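Local atomic coordinates of terminal uridylyltransferase 1 (Trypanosoma brucei, PDB entry 5I49), a protein that catalyses the addition of uridines from UTP to the 3' hydroxyl of guide RNAs, ribosomal RNAs and some mRNAs in the trypanosome mitochondrion. Residues R171-K176 / S288-G293. Numbering follows the deposited sequence.
Sequences RVPIIK and SFRAFG. With 2KH (5'-O-[(S)-hydroxy{[(S)-hydroxy(phosphonooxy)phosphoryl]amino}phosphoryl]uridine), chain C.
Where the palm sheet of this nucleotidyltransferase runs out, V172 and R290 continue the contact between two neighbouring antiparallel strands after their backbones have begun to part. The last close approach of the main chains is at I174 and S288, whose CA atoms are 4.9 Å apart; there I174 CG2 meets S288 CB at 3.9 Å. One step further a water takes over: it donates to P173 O (2.8 Å) and accepts from F289 N (2.9 Å), joining the two backbones where no direct hydrogen bond links them. P173 O also lies at the edge of the F289 ring.

Beyond the water the contact passes to side chains. The methyls of V172 lie above one face of the R290 guanidinium, CG1 toward its rim and 3.6 Å from NE, CG2 3.5 Å from NH1. With CG1 anti to the backbone N (chi1 -173°), both branches can touch the planar group. CG2 also sits above one face of the R171 guanidinium, toward its rim, touching both groups from beside; R171 NH2 stays 4.6 Å from R290 NH1, like charges without contact. R171 probably binds RNA. A salt bridge from R290 NE to E143 probably offsets part of the charge.

Further along, the F292 ring approaches the uracil carbonyl of the bound UTP analogue, CE1 3.2 Å from O2, and G293 belongs to the UTP site. Helix 143-157 packs against P173, I175 and F289, strand 164-167 flanks 174-177 on the side away from 285-288, and helix 292-304 lies beside the nucleotide.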
loop_
_atom_site.group_PDB
_atom_site.type_symbol
_atom_site.label_atom_id
_atom_site.label_comp_id
_atom_site.label_asym_id
_atom_site.label_seq_id
_atom_site.Cartn_x
_atom_site.Cartn_y
_atom_site.Cartn_z
ATOM N N ARG A 171 -0.554 -16.004 8.456
ATOM C CA ARG A 171 -1.446 -16.567 7.441
ATOM C C ARG A 171 -0.820 -16.399 6.060
ATOM O O ARG A 171 -0.864 -17.306 5.222
ATOM C CB ARG A 171 -2.826 -15.906 7.480
ATOM C CG ARG A 171 -3.875 -16.633 6.641
ATOM C CD ARG A 171 -5.128 -15.793 6.443
ATOM N NE ARG A 171 -5.360 -15.513 5.028
ATOM C CZ ARG A 171 -5.114 -14.341 4.445
ATOM N NH1 ARG A 171 -4.643 -13.329 5.162
ATOM N NH2 ARG A 171 -5.349 -14.177 3.149
ATOM N N VAL A 172 -0.249 -15.222 5.834
ATOM C CA VAL A 172 0.568 -14.978 4.657
ATOM C C VAL A 172 1.968 -14.656 5.168
ATOM O O VAL A 172 2.210 -13.556 5.664
ATOM C CB VAL A 172 0.008 -13.820 3.811
ATOM C CG1 VAL A 172 0.775 -13.690 2.513
ATOM C CG2 VAL A 172 -1.467 -14.053 3.522
ATOM N N PRO A 173 2.884 -15.636 5.092
ATOM C CA PRO A 173 4.233 -15.421 5.626
ATOM C C PRO A 173 4.922 -14.294 4.878
ATOM O O PRO A 173 4.852 -14.245 3.651
ATOM C CB PRO A 173 4.938 -16.755 5.350
ATOM C CG PRO A 173 3.815 -17.760 5.267
ATOM C CD PRO A 173 2.715 -17.001 4.564
ATOM N N ILE A 174 5.543 -13.370 5.608
ATOM C CA ILE A 174 6.269 -12.281 4.966
ATOM C C ILE A 174 7.570 -12.028 5.695
ATOM O O ILE A 174 7.814 -12.608 6.754
ATOM C CB ILE A 174 5.456 -10.976 4.939
ATOM C CG1 ILE A 174 5.151 -10.480 6.355
ATOM C CG2 ILE A 174 4.170 -11.155 4.156
ATOM C CD1 ILE A 174 4.515 -9.081 6.357
ATOM N N ILE A 175 8.419 -11.193 5.099
ATOM C CA ILE A 175 9.544 -10.600 5.807
ATOM C C ILE A 175 9.234 -9.121 5.935
ATOM O O ILE A 175 8.897 -8.466 4.945
ATOM C CB ILE A 175 10.857 -10.745 5.019
ATOM C CG1 ILE A 175 11.212 -12.223 4.827
ATOM C CG2 ILE A 175 11.993 -10.001 5.723
ATOM C CD1 ILE A 175 12.332 -12.450 3.825
ATOM N N LYS A 176 9.317 -8.598 7.153
ATOM C CA LYS A 176 9.184 -7.164 7.364
ATOM C C LYS A 176 10.557 -6.590 7.642
ATOM O O LYS A 176 11.300 -7.117 8.484
ATOM C CB LYS A 176 8.280 -6.864 8.574
ATOM C CG LYS A 176 6.836 -7.246 8.399
ATOM C CD LYS A 176 5.997 -6.633 9.533
ATOM C CE LYS A 176 5.954 -5.127 9.443
ATOM N NZ LYS A 176 4.928 -4.702 8.422
ATOM N N SER A 288 6.618 -10.139 0.278
ATOM C CA SER A 288 5.725 -11.292 0.209
ATOM C C SER A 288 5.963 -12.063 -1.075
ATOM O O SER A 288 6.704 -11.620 -1.950
ATOM C CB SER A 288 4.272 -10.857 0.290
ATOM O OG SER A 288 3.980 -9.942 -0.749
ATOM N N PHE A 289 5.329 -13.220 -1.188
ATOM C CA PHE A 289 5.601 -14.125 -2.302
ATOM C C PHE A 289 4.393 -14.326 -3.208
ATOM O O PHE A 289 4.417 -15.159 -4.126
ATOM C CB PHE A 289 6.132 -15.457 -1.753
ATOM C CG PHE A 289 7.435 -15.312 -1.011
ATOM C CD1 PHE A 289 8.642 -15.299 -1.697
ATOM C CD2 PHE A 289 7.449 -15.135 0.364
ATOM C CE1 PHE A 289 9.847 -15.142 -1.027
ATOM C CE2 PHE A 289 8.644 -14.973 1.041
ATOM C CZ PHE A 289 9.846 -14.978 0.349
ATOM N N ARG A 290 3.350 -13.537 -2.971
ATOM C CA ARG A 290 2.099 -13.681 -3.710
ATOM C C ARG A 290 1.862 -12.512 -4.654
ATOM O O ARG A 290 2.370 -11.413 -4.434
ATOM C CB ARG A 290 0.933 -13.828 -2.732
ATOM C CG ARG A 290 1.122 -15.001 -1.786
ATOM C CD ARG A 290 -0.063 -15.191 -0.870
ATOM N NE ARG A 290 0.193 -16.251 0.102
ATOM C CZ ARG A 290 -0.734 -16.759 0.902
ATOM N NH1 ARG A 290 -1.977 -16.307 0.837
ATOM N NH2 ARG A 290 -0.417 -17.714 1.764
ATOM N N ALA A 291 1.077 -12.751 -5.697
ATOM C CA ALA A 291 0.866 -11.751 -6.740
ATOM C C ALA A 291 -0.390 -10.917 -6.525
ATOM O O ALA A 291 -0.660 -10.006 -7.306
ATOM C CB ALA A 291 0.798 -12.428 -8.092
ATOM N N PHE A 292 -1.162 -11.234 -5.486
ATOM C CA PHE A 292 -2.519 -10.683 -5.355
ATOM C C PHE A 292 -2.564 -9.144 -5.428
ATOM O O PHE A 292 -3.407 -8.558 -6.123
ATOM C CB PHE A 292 -3.187 -11.199 -4.067
ATOM C CG PHE A 292 -2.725 -10.500 -2.816
ATOM C CD1 PHE A 292 -3.568 -9.622 -2.145
ATOM C CD2 PHE A 292 -1.441 -10.698 -2.324
ATOM C CE1 PHE A 292 -3.141 -8.963 -1.001
ATOM C CE2 PHE A 292 -1.007 -10.039 -1.181
ATOM C CZ PHE A 292 -1.860 -9.168 -0.520
ATOM N N GLY A 293 -1.627 -8.496 -4.745
ATOM C CA GLY A 293 -1.661 -7.040 -4.617
ATOM C C GLY A 293 -1.286 -6.311 -5.887
ATOM O O GLY A 293 -1.531 -5.107 -6.020
HETATM P PA 2KH C . -3.043 -0.969 2.239
HETATM O O1A 2KH C . -1.991 -1.469 3.196
HETATM O O2A 2KH C . -4.508 -1.084 2.896
HETATM N N3A 2KH C . -2.728 0.580 1.687
HETATM O "O5'" 2KH C . -3.078 -1.889 0.976
HETATM P PB 2KH C . -1.418 1.407 2.279
HETATM O O1B 2KH C . -1.139 2.542 1.290
HETATM O O2B 2KH C . -0.118 0.550 2.385
HETATM O O3B 2KH C . -1.781 2.176 3.635
HETATM P PG 2KH C . -1.554 1.714 5.137
HETATM O O1G 2KH C . -0.726 2.757 5.839
HETATM O O2G 2KH C . -0.874 0.380 5.214
HETATM O O3G 2KH C . -2.889 1.613 5.779
HETATM C "C5'" 2KH C . -1.917 -1.993 0.125
HETATM C "C4'" 2KH C . -2.065 -2.924 -0.990
HETATM O "O4'" 2KH C . -2.313 -4.225 -0.457
HETATM C "C1'" 2KH C . -3.299 -4.856 -1.259
HETATM C "C2'" 2KH C . -3.568 -3.908 -2.363
HETATM O "O2'" 2KH C . -2.702 -4.136 -3.441
HETATM C "C3'" 2KH C . -3.277 -2.618 -1.805
HETATM O "O3'" 2KH C . -3.019 -1.680 -2.810
HETATM N N1 2KH C . -4.447 -5.172 -0.489
HETATM C C6 2KH C . -4.684 -4.552 0.702
HETATM C C2 2KH C . -5.308 -6.114 -0.933
HETATM O O2 2KH C . -5.099 -6.688 -2.009
HETATM N N3 2KH C . -6.406 -6.443 -0.236
HETATM C C4 2KH C . -6.695 -5.855 0.944
HETATM O O4 2KH C . -7.865 -6.225 1.665
HETATM C C5 2KH C . -5.829 -4.878 1.445
HETATM O O HOH W 1 3.810 -14.357 1.039
#